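Amidohydrolase 3 domain-containing protein (Pyrococcus horikoshii, PDB 3IGH) is an uncharacterised member of the metal-dependent amidohydrolase family that probably hydrolyses carbon-nitrogen bonds other than peptide bonds. Local coordinates at residues K4-F15 and E50-P61; K19-S27 and A34-V44. All blocks are in the same frame, centred on the assembly; numbering follows the deposited sequence. Where two conformers were deposited one is given.

Contact 1: residues K4-F15 and E50-P61; sequences KALINGTIYTSF and EIVDLKGKYVMP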
loop_
_atom_site.group_PDB
_atom_site.type_symbol
_atom_site.label_atom_id
_atom_site.label_comp_id
_atom_site.label_asym_id
_atom_site.label_seq_id
_atom_site.Cartn_x
_atom_site.Cartn_y
_atom_site.Cartn_z
ATOM N N LYS A 4 24.105 5.950 -9.841
ATOM C CA LYS A 4 24.746 7.183 -10.240
ATOM C C LYS A 4 25.574 7.869 -9.184
ATOM O O LYS A 4 25.346 7.695 -8.017
ATOM C CB LYS A 4 23.757 8.131 -10.870
ATOM C CG LYS A 4 22.826 8.758 -9.927
ATOM C CD LYS A 4 21.998 9.844 -10.584
ATOM C CE LYS A 4 20.526 9.652 -10.258
ATOM N NZ LYS A 4 19.799 10.851 -9.745
ATOM N N ALA A 5 26.554 8.638 -9.615
ATOM C CA ALA A 5 27.338 9.472 -8.717
ATOM C C ALA A 5 27.101 10.952 -8.997
ATOM O O ALA A 5 26.995 11.366 -10.152
ATOM C CB ALA A 5 28.821 9.139 -8.808
ATOM N N LEU A 6 26.978 11.728 -7.924
ATOM C CA LEU A 6 26.984 13.181 -7.991
ATOM C C LEU A 6 28.330 13.594 -7.425
ATOM O O LEU A 6 28.598 13.369 -6.246
ATOM C CB LEU A 6 25.861 13.788 -7.138
ATOM C CG LEU A 6 24.375 13.519 -7.391
ATOM C CD1 LEU A 6 23.535 14.456 -6.521
ATOM C CD2 LEU A 6 23.993 13.691 -8.855
ATOM N N ILE A 7 29.182 14.171 -8.273
ATOM C CA ILE A 7 30.572 14.469 -7.909
ATOM C C ILE A 7 30.941 15.918 -8.227
ATOM O O ILE A 7 30.221 16.593 -8.973
ATOM C CB ILE A 7 31.585 13.533 -8.642
ATOM C CG1 ILE A 7 31.517 13.726 -10.165
ATOM C CG2 ILE A 7 31.379 12.064 -8.246
ATOM C CD1 ILE A 7 32.846 13.570 -10.861
ATOM N N ASN A 8 32.071 16.366 -7.672
ATOM C CA ASN A 8 32.659 17.690 -7.948
ATOM C C ASN A 8 31.683 18.831 -7.641
ATOM O O ASN A 8 31.368 19.677 -8.491
ATOM C CB ASN A 8 33.212 17.764 -9.384
ATOM C CG ASN A 8 34.036 19.020 -9.640
ATOM O OD1 ASN A 8 34.888 19.398 -8.833
ATOM N ND2 ASN A 8 33.772 19.678 -10.766
ATOM N N GLY A 9 31.175 18.808 -6.415
ATOM C CA GLY A 9 30.227 19.804 -5.957
ATOM C C GLY A 9 30.209 19.845 -4.455
ATOM O O GLY A 9 30.949 19.114 -3.798
ATOM N N THR A 10 29.365 20.709 -3.908
ATOM C CA THR A 10 29.250 20.836 -2.467
ATOM C C THR A 10 27.873 20.331 -2.067
ATOM O O THR A 10 26.849 20.957 -2.361
ATOM C CB THR A 10 29.469 22.288 -2.017
ATOM O OG1 THR A 10 30.807 22.686 -2.342
ATOM C CG2 THR A 10 29.253 22.436 -0.520
ATOM N N ILE A 11 27.866 19.183 -1.405
ATOM C CA ILE A 11 26.621 18.512 -1.063
ATOM C C ILE A 11 26.410 18.596 0.433
ATOM O O ILE A 11 27.189 18.045 1.201
ATOM C CB ILE A 11 26.641 17.031 -1.511
ATOM C CG1 ILE A 11 26.872 16.947 -3.024
ATOM C CG2 ILE A 11 25.332 16.332 -1.112
ATOM C CD1 ILE A 11 27.743 15.797 -3.449
ATOM N N TYR A 12 25.359 19.305 0.842
ATOM C CA TYR A 12 24.949 19.335 2.249
ATOM C C TYR A 12 24.107 18.099 2.527
ATOM O O TYR A 12 23.077 17.899 1.891
ATOM C CB TYR A 12 24.136 20.599 2.554
ATOM C CG TYR A 12 24.960 21.866 2.544
ATOM C CD1 TYR A 12 25.635 22.281 3.686
ATOM C CD2 TYR A 12 25.076 22.642 1.391
ATOM C CE1 TYR A 12 26.400 23.439 3.688
ATOM C CE2 TYR A 12 25.843 23.802 1.382
ATOM C CZ TYR A 12 26.502 24.194 2.538
ATOM O OH TYR A 12 27.270 25.339 2.554
ATOM N N THR A 13 24.553 17.269 3.464
ATOM C CA THR A 13 23.837 16.042 3.787
ATOM C C THR A 13 22.980 16.213 5.026
ATOM O O THR A 13 22.053 15.441 5.243
ATOM C CB THR A 13 24.781 14.831 4.004
ATOM O OG1 THR A 13 25.540 15.013 5.206
ATOM C CG2 THR A 13 25.716 14.640 2.808
ATOM N N SER A 14 23.305 17.219 5.835
ATOM C CA SER A 14 22.604 17.478 7.093
ATOM C C SER A 14 22.811 18.941 7.470
ATOM O O SER A 14 23.845 19.529 7.138
ATOM C CB SER A 14 23.145 16.553 8.191
ATOM O OG SER A 14 22.485 16.760 9.418
ATOM N N PHE A 15 21.826 19.535 8.141
ATOM C CA PHE A 15 21.927 20.939 8.554
ATOM C C PHE A 15 22.159 21.085 10.061
ATOM O O PHE A 15 22.922 21.953 10.485
ATOM C CB PHE A 15 20.700 21.745 8.108
ATOM C CG PHE A 15 20.646 22.005 6.628
ATOM C CD1 PHE A 15 21.561 22.865 6.019
ATOM C CD2 PHE A 15 19.669 21.404 5.843
ATOM C CE1 PHE A 15 21.516 23.105 4.646
ATOM C CE2 PHE A 15 19.612 21.646 4.463
ATOM C CZ PHE A 15 20.535 22.495 3.869
ATOM N N GLU A 50 26.001 6.065 -14.387
ATOM C CA GLU A 50 26.141 7.468 -14.765
ATOM C C GLU A 50 26.955 8.251 -13.735
ATOM O O GLU A 50 26.754 8.108 -12.530
ATOM C CB GLU A 50 24.752 8.090 -14.937
ATOM C CG GLU A 50 24.722 9.467 -15.586
ATOM C CD GLU A 50 23.328 10.084 -15.598
ATOM O OE1 GLU A 50 22.421 9.566 -14.906
ATOM O OE2 GLU A 50 23.137 11.099 -16.302
ATOM N N ILE A 51 27.885 9.068 -14.215
ATOM C CA ILE A 51 28.621 9.973 -13.340
ATOM C C ILE A 51 28.241 11.408 -13.693
ATOM O O ILE A 51 28.513 11.882 -14.796
ATOM C CB ILE A 51 30.150 9.744 -13.409
ATOM C CG1 ILE A 51 30.491 8.310 -12.984
ATOM C CG2 ILE A 51 30.884 10.743 -12.521
ATOM C CD1 ILE A 51 31.838 7.817 -13.468
ATOM N N VAL A 52 27.585 12.077 -12.749
ATOM C CA VAL A 52 27.091 13.437 -12.939
ATOM C C VAL A 52 28.076 14.438 -12.341
ATOM O O VAL A 52 28.327 14.441 -11.131
ATOM C CB VAL A 52 25.680 13.628 -12.320
ATOM C CG1 VAL A 52 25.219 15.077 -12.428
ATOM C CG2 VAL A 52 24.674 12.699 -12.991
ATOM N N ASP A 53 28.644 15.267 -13.212
ATOM C CA ASP A 53 29.529 16.342 -12.800
ATOM C C ASP A 53 28.671 17.515 -12.339
ATOM O O ASP A 53 27.906 18.079 -13.127
ATOM C CB ASP A 53 30.424 16.756 -13.975
ATOM C CG ASP A 53 31.593 17.649 -13.556
ATOM O OD1 ASP A 53 31.773 17.923 -12.348
ATOM O OD2 ASP A 53 32.347 18.075 -14.455
ATOM N N LEU A 54 28.796 17.876 -11.064
ATOM C CA LEU A 54 28.028 18.996 -10.511
ATOM C C LEU A 54 28.582 20.353 -10.937
ATOM O O LEU A 54 27.869 21.358 -10.872
ATOM C CB LEU A 54 27.938 18.916 -8.982
ATOM C CG LEU A 54 26.991 17.863 -8.386
ATOM C CD1 LEU A 54 27.183 17.791 -6.895
ATOM C CD2 LEU A 54 25.542 18.170 -8.723
ATOM N N LYS A 55 29.844 20.360 -11.378
ATOM C CA LYS A 55 30.559 21.568 -11.828
ATOM C C LYS A 55 30.522 22.693 -10.789
ATOM O O LYS A 55 30.188 23.839 -11.101
ATOM C CB LYS A 55 30.046 22.051 -13.195
ATOM C CG LYS A 55 30.405 21.147 -14.369
ATOM C CD LYS A 55 30.049 21.826 -15.686
ATOM C CE LYS A 55 30.282 20.917 -16.885
ATOM N NZ LYS A 55 29.202 19.904 -17.041
ATOM N N GLY A 56 30.837 22.336 -9.546
ATOM C CA GLY A 56 30.860 23.291 -8.441
ATOM C C GLY A 56 29.519 23.667 -7.820
ATOM O O GLY A 56 29.490 24.417 -6.840
ATOM N N LYS A 57 28.414 23.156 -8.371
ATOM C CA LYS A 57 27.073 23.482 -7.859
ATOM C C LYS A 57 26.802 22.890 -6.474
ATOM O O LYS A 57 27.529 22.006 -6.007
ATOM C CB LYS A 57 25.981 23.060 -8.847
ATOM C CG LYS A 57 25.905 23.927 -10.098
ATOM C CD LYS A 57 24.838 23.416 -11.054
ATOM C CE LYS A 57 25.206 23.687 -12.510
ATOM N NZ LYS A 57 26.245 22.737 -13.019
ATOM N N TYR A 58 25.756 23.391 -5.825
ATOM C CA TYR A 58 25.448 23.025 -4.443
ATOM C C TYR A 58 24.233 22.101 -4.387
ATOM O O TYR A 58 23.315 22.212 -5.205
ATOM C CB TYR A 58 25.235 24.272 -3.575
ATOM C CG TYR A 58 26.482 25.120 -3.422
ATOM C CD1 TYR A 58 27.231 25.083 -2.248
ATOM C CD2 TYR A 58 26.921 25.950 -4.462
ATOM C CE1 TYR A 58 28.392 25.862 -2.108
ATOM C CE2 TYR A 58 28.071 26.728 -4.333
ATOM C CZ TYR A 58 28.801 26.677 -3.155
ATOM O OH TYR A 58 29.941 27.442 -3.031
ATOM N N VAL A 59 24.248 21.174 -3.436
ATOM C CA VAL A 59 23.175 20.182 -3.300
ATOM C C VAL A 59 22.695 20.176 -1.849
ATOM O O VAL A 59 23.510 20.162 -0.927
ATOM C CB VAL A 59 23.640 18.752 -3.750
ATOM C CG1 VAL A 59 22.550 17.694 -3.512
ATOM C CG2 VAL A 59 24.031 18.742 -5.215
ATOM N N MET A 60 21.377 20.216 -1.651
ATOM C CA MET A 60 20.802 20.115 -0.303
ATOM C C MET A 60 19.639 19.112 -0.325
ATOM O O MET A 60 19.097 18.841 -1.403
ATOM C CB MET A 60 20.360 21.499 0.235
ATOM C CG MET A 60 19.211 22.187 -0.501
ATOM S SD MET A 60 18.576 23.718 0.274
ATOM C CE MET A 60 17.382 23.045 1.437
ATOM N N PRO A 61 19.264 18.547 0.846
ATOM C CA PRO A 61 18.031 17.763 0.861
ATOM C C PRO A 61 16.855 18.605 0.385
ATOM O O PRO A 61 16.798 19.813 0.644
ATOM C CB PRO A 61 17.859 17.397 2.334
ATOM C CG PRO A 61 19.239 17.433 2.895
ATOM C CD PRO A 61 19.926 18.547 2.168
HETATM O O HOH W 1 30.893 23.717 -4.891
#
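Asn8 and Asp53 meet side by side where loops join two parallel strand pairs offset by two residues. With CG trans to the main-chain N in both (chi1 -170° and -167°), amide and carboxylate lie alongside, and Asn8 ND2 donates to Asp53 OD1 at 3.1 Å, on the syn lone pair. Lys55 N reaches this OD1 from above the carboxylate; two donors on one oxygen, the second closing an Asx turn, are likely to fix the carboxylate's rotation. Glycine suits position Gly56, whose phi is positive, in the type I' turn from Leu54 to Lys57; its N bonds Asn8 O at 2.9 Å. At Gly9 a beta carbon would collide with Leu54 CD1. That methyl also touches Leu6 CB and Ile11 CG1, linking Leu6 and Val52 of one pair to Ile11 and Val59 of the other. Thr10 CB sits 3.6 Å from Tyr58 CD1. Backbone bonds such as Tyr12 N to Val59 O (2.7 Å) join the N-terminal strands to 50-53 and to strand 58-68, which continues into the barrel expected of this family. Helix 37-47 packs on Ala5, Ile7 and Ile51, strand 467-470 on Leu6, Val59 and Met60; strands 23-27 and 19-21 flank 4-7 and 10-14.

Contact 2: residues K19-S27 and A34-V44; sequences KKVSGLVIS and AGDSEVAKKIV
Ser22 and Gly23 both face Gly35, a classic beta bulge just where the second segment leaves its strand for a helix. Gly35 O accepts Ser22 N at 3.1 Å, the donor tilted 33° from the carbonyl plane, and a weak bond from Gly23 N; Gly35 N returns a nearly straight bond to Gly23 O at 2.9 Å. Ser22 OG accepts Ser37 N, in the first turn of helix 37-47, at 2.9 Å. A chi1 of 55° sets this hydroxyl between the backbone N and the carbonyl carbon of its own residue, turned to the helix start. With an alanine here, Ser37 N would probably be left without this acceptor at the start of the helix. Glycine suits Gly23, because a beta carbon would run into Ser37 CA, Asp36 O and Ala40 CB.

Beyond the bulge the contact is apolar. Val25 splays its methyls along the helix: CG2 rests 3.7 Å from Ala40 CA and also approaches Ile43, while CG1 meets Val44 CG2 at 3.8 Å, the two valines passing alongside one another, head to tail. The small Ala40 facing side-chain-free Gly23 probably allows the close approach of the axes of 23-27 and 37-44, 6.8 Å. Elsewhere Leu24 CD2 reaches Ala34 CB at 3.7 Å.

The helix follows the hairpin of strands 23-27 and 30-35 and packs on strand 23-27; its Ser37 OG also bonds Asn8 N. Strand 3-7 borders strand 23-27 and packs on the helix through Ala5 and Ile7, and Leu46 and Ser47 of the second subunit touch Val39, Lys42 and Ile43.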
loop_
_atom_site.group_PDB
_atom_site.type_symbol
_atom_site.label_atom_id
_atom_site.label_comp_id
_atom_site.label_asym_id
_atom_site.label_seq_id
_atom_site.Cartn_x
_atom_site.Cartn_y
_atom_site.Cartn_z
ATOM N N LYS A 19 26.743 19.033 8.016
ATOM C CA LYS A 19 27.658 18.083 7.370
ATOM C C LYS A 19 27.676 18.306 5.861
ATOM O O LYS A 19 26.617 18.376 5.220
ATOM C CB LYS A 19 27.268 16.628 7.656
ATOM C CG LYS A 19 27.199 16.222 9.117
ATOM C CD LYS A 19 27.092 14.702 9.244
ATOM C CE LYS A 19 26.625 14.268 10.634
ATOM N NZ LYS A 19 27.611 14.567 11.714
ATOM N N LYS A 20 28.878 18.429 5.299
ATOM C CA LYS A 20 29.052 18.580 3.855
ATOM C C LYS A 20 29.967 17.493 3.312
ATOM O O LYS A 20 30.920 17.078 3.977
ATOM C CB LYS A 20 29.666 19.933 3.487
ATOM C CG LYS A 20 29.144 21.132 4.237
ATOM C CD LYS A 20 30.221 22.205 4.339
ATOM C CE LYS A 20 30.496 22.889 3.005
ATOM N NZ LYS A 20 31.590 23.896 3.107
ATOM N N VAL A 21 29.665 17.034 2.099
ATOM C CA VAL A 21 30.537 16.113 1.373
ATOM C C VAL A 21 30.726 16.611 -0.058
ATOM O O VAL A 21 30.073 17.573 -0.483
ATOM C CB VAL A 21 29.997 14.647 1.371
ATOM C CG1 VAL A 21 29.832 14.110 2.791
ATOM C CG2 VAL A 21 28.695 14.529 0.571
ATOM N N SER A 22 31.618 15.956 -0.798
ATOM C CA SER A 22 31.878 16.327 -2.182
ATOM C C SER A 22 31.348 15.293 -3.176
ATOM O O SER A 22 31.337 15.538 -4.386
ATOM C CB SER A 22 33.375 16.605 -2.411
ATOM O OG SER A 22 34.174 15.507 -2.003
ATOM N N GLY A 23 30.884 14.155 -2.665
ATOM C CA GLY A 23 30.388 13.088 -3.524
ATOM C C GLY A 23 29.269 12.264 -2.919
ATOM O O GLY A 23 29.306 11.935 -1.736
ATOM N N LEU A 24 28.275 11.943 -3.748
ATOM C CA LEU A 24 27.176 11.051 -3.375
ATOM C C LEU A 24 27.096 9.894 -4.351
ATOM O O LEU A 24 27.324 10.078 -5.541
ATOM C CB LEU A 24 25.824 11.777 -3.426
ATOM C CG LEU A 24 25.271 12.653 -2.306
ATOM C CD1 LEU A 24 23.833 13.020 -2.646
ATOM C CD2 LEU A 24 25.326 11.967 -0.956
ATOM N N VAL A 25 26.763 8.706 -3.851
ATOM C CA VAL A 25 26.376 7.598 -4.729
ATOM C C VAL A 25 24.925 7.243 -4.460
ATOM O O VAL A 25 24.537 7.050 -3.310
ATOM C CB VAL A 25 27.269 6.342 -4.560
ATOM C CG1 VAL A 25 26.885 5.280 -5.582
ATOM C CG2 VAL A 25 28.731 6.696 -4.734
ATOM N N ILE A 26 24.134 7.169 -5.528
ATOM C CA ILE A 26 22.712 6.877 -5.431
ATOM C C ILE A 26 22.380 5.568 -6.143
ATOM O O ILE A 26 22.747 5.362 -7.305
ATOM C CB ILE A 26 21.848 8.024 -6.021
ATOM C CG1 ILE A 26 22.125 9.339 -5.285
ATOM C CG2 ILE A 26 20.350 7.680 -5.962
ATOM C CD1 ILE A 26 21.851 10.560 -6.129
ATOM N N SER A 27 21.687 4.691 -5.427
ATOM C CA SER A 27 21.189 3.447 -5.988
ATOM C C SER A 27 19.690 3.330 -5.746
ATOM O O SER A 27 19.264 3.332 -4.587
ATOM C CB SER A 27 21.903 2.266 -5.334
ATOM O OG SER A 27 21.359 1.048 -5.799
ATOM N N ALA A 34 28.081 8.709 0.962
ATOM C CA ALA A 34 28.240 10.158 1.050
ATOM C C ALA A 34 29.649 10.409 1.559
ATOM O O ALA A 34 29.987 9.983 2.666
ATOM C CB ALA A 34 27.217 10.760 2.024
ATOM N N GLY A 35 30.469 11.083 0.755
ATOM C CA GLY A 35 31.848 11.363 1.145
ATOM C C GLY A 35 32.668 12.029 0.060
ATOM O O GLY A 35 32.195 12.959 -0.609
ATOM N N ASP A 36 33.898 11.541 -0.110
ATOM C CA ASP A 36 34.837 12.102 -1.077
ATOM C C ASP A 36 34.382 11.868 -2.512
ATOM O O ASP A 36 33.935 10.774 -2.856
ATOM C CB ASP A 36 36.242 11.529 -0.855
ATOM C CG ASP A 36 36.910 12.075 0.400
ATOM O OD1 ASP A 36 36.520 13.165 0.877
ATOM O OD2 ASP A 36 37.840 11.414 0.909
ATOM N N SER A 37 34.509 12.909 -3.330
ATOM C CA SER A 37 34.123 12.912 -4.737
ATOM C C SER A 37 34.825 11.839 -5.584
ATOM O O SER A 37 34.200 11.225 -6.455
ATOM C CB SER A 37 34.376 14.306 -5.319
ATOM O OG SER A 37 34.039 14.374 -6.688
ATOM N N GLU A 38 36.114 11.616 -5.321
ATOM C CA GLU A 38 36.898 10.619 -6.062
ATOM C C GLU A 38 36.481 9.184 -5.740
ATOM O O GLU A 38 36.450 8.330 -6.631
ATOM C CB GLU A 38 38.405 10.805 -5.829
ATOM C CG GLU A 38 39.045 11.901 -6.686
ATOM C CD GLU A 38 38.953 11.616 -8.181
ATOM O OE1 GLU A 38 38.381 12.454 -8.911
ATOM O OE2 GLU A 38 39.442 10.554 -8.626
ATOM N N VAL A 39 36.166 8.934 -4.469
ATOM C CA VAL A 39 35.670 7.629 -4.017
ATOM C C VAL A 39 34.313 7.305 -4.660
ATOM O O VAL A 39 34.097 6.192 -5.145
ATOM C CB VAL A 39 35.580 7.567 -2.474
ATOM C CG1 VAL A 39 35.094 6.200 -2.004
ATOM C CG2 VAL A 39 36.932 7.881 -1.856
ATOM N N ALA A 40 33.427 8.299 -4.684
ATOM C CA ALA A 40 32.107 8.173 -5.301
ATOM C C ALA A 40 32.197 7.797 -6.778
ATOM O O ALA A 40 31.505 6.885 -7.228
ATOM C CB ALA A 40 31.299 9.468 -5.123
ATOM N N LYS A 41 33.069 8.492 -7.511
ATOM C CA LYS A 41 33.290 8.248 -8.940
ATOM C C LYS A 41 33.863 6.851 -9.185
ATOM O O LYS A 41 33.484 6.182 -10.147
ATOM C CB LYS A 41 34.208 9.332 -9.531
ATOM C CG LYS A 41 34.441 9.241 -11.049
ATOM C CD LYS A 41 34.981 10.545 -11.649
ATOM C CE LYS A 41 36.421 10.851 -11.230
ATOM N NZ LYS A 41 37.431 10.063 -11.994
ATOM N N LYS A 42 34.750 6.416 -8.292
ATOM C CA LYS A 42 35.400 5.111 -8.377
ATOM C C LYS A 42 34.399 3.969 -8.215
ATOM O O LYS A 42 34.445 2.991 -8.967
ATOM C CB LYS A 42 36.499 4.999 -7.316
ATOM C CG LYS A 42 37.436 3.814 -7.501
ATOM C CD LYS A 42 38.598 3.850 -6.511
ATOM C CE LYS A 42 39.630 4.918 -6.875
ATOM N NZ LYS A 42 40.808 4.888 -5.964
ATOM N N ILE A 43 33.503 4.110 -7.236
ATOM C CA ILE A 43 32.436 3.140 -6.976
ATOM C C ILE A 43 31.584 2.913 -8.230
ATOM O O ILE A 43 31.376 1.774 -8.652
ATOM C CB ILE A 43 31.560 3.575 -5.755
ATOM C CG1 ILE A 43 32.349 3.430 -4.450
ATOM C CG2 ILE A 43 30.277 2.748 -5.658
ATOM C CD1 ILE A 43 31.818 4.283 -3.307
ATOM N N VAL A 44 31.147 4.009 -8.847
ATOM C CA VAL A 44 30.262 3.957 -10.010
ATOM C C VAL A 44 30.996 3.526 -11.289
ATOM O O VAL A 44 30.378 3.005 -12.223
ATOM C CB VAL A 44 29.477 5.287 -10.170
ATOM C CG1 VAL A 44 28.634 5.313 -11.433
ATOM C CG2 VAL A 44 28.564 5.478 -8.967
HETATM O O HOH W 2 34.039 15.019 1.077
#

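How the contacts relate
From the N terminus the chain runs through strands 3-7 and 10-14, turns back through 19-21 and 23-27, forms the hairpin with 30-35, and then enters helix 37-47. Contact 2 closes the short loop of six residues between 27 and 34, pairing the hairpin strands and bringing the helix onto strand 23-27. The chain next returns along strands 50-53 and 58-68, and contact 1 closes the wider loop, which encloses contact 2 entirely. The two meet directly: Lys4 O and Ile26 N, like Ile11 O and Val21 N, are probably hydrogen-bonded, and Ile7 packs on Ser37. Together they tie the four-stranded sheet and its helix to strand 58-68, which runs on into the amidohydrolase family's TIM barrel.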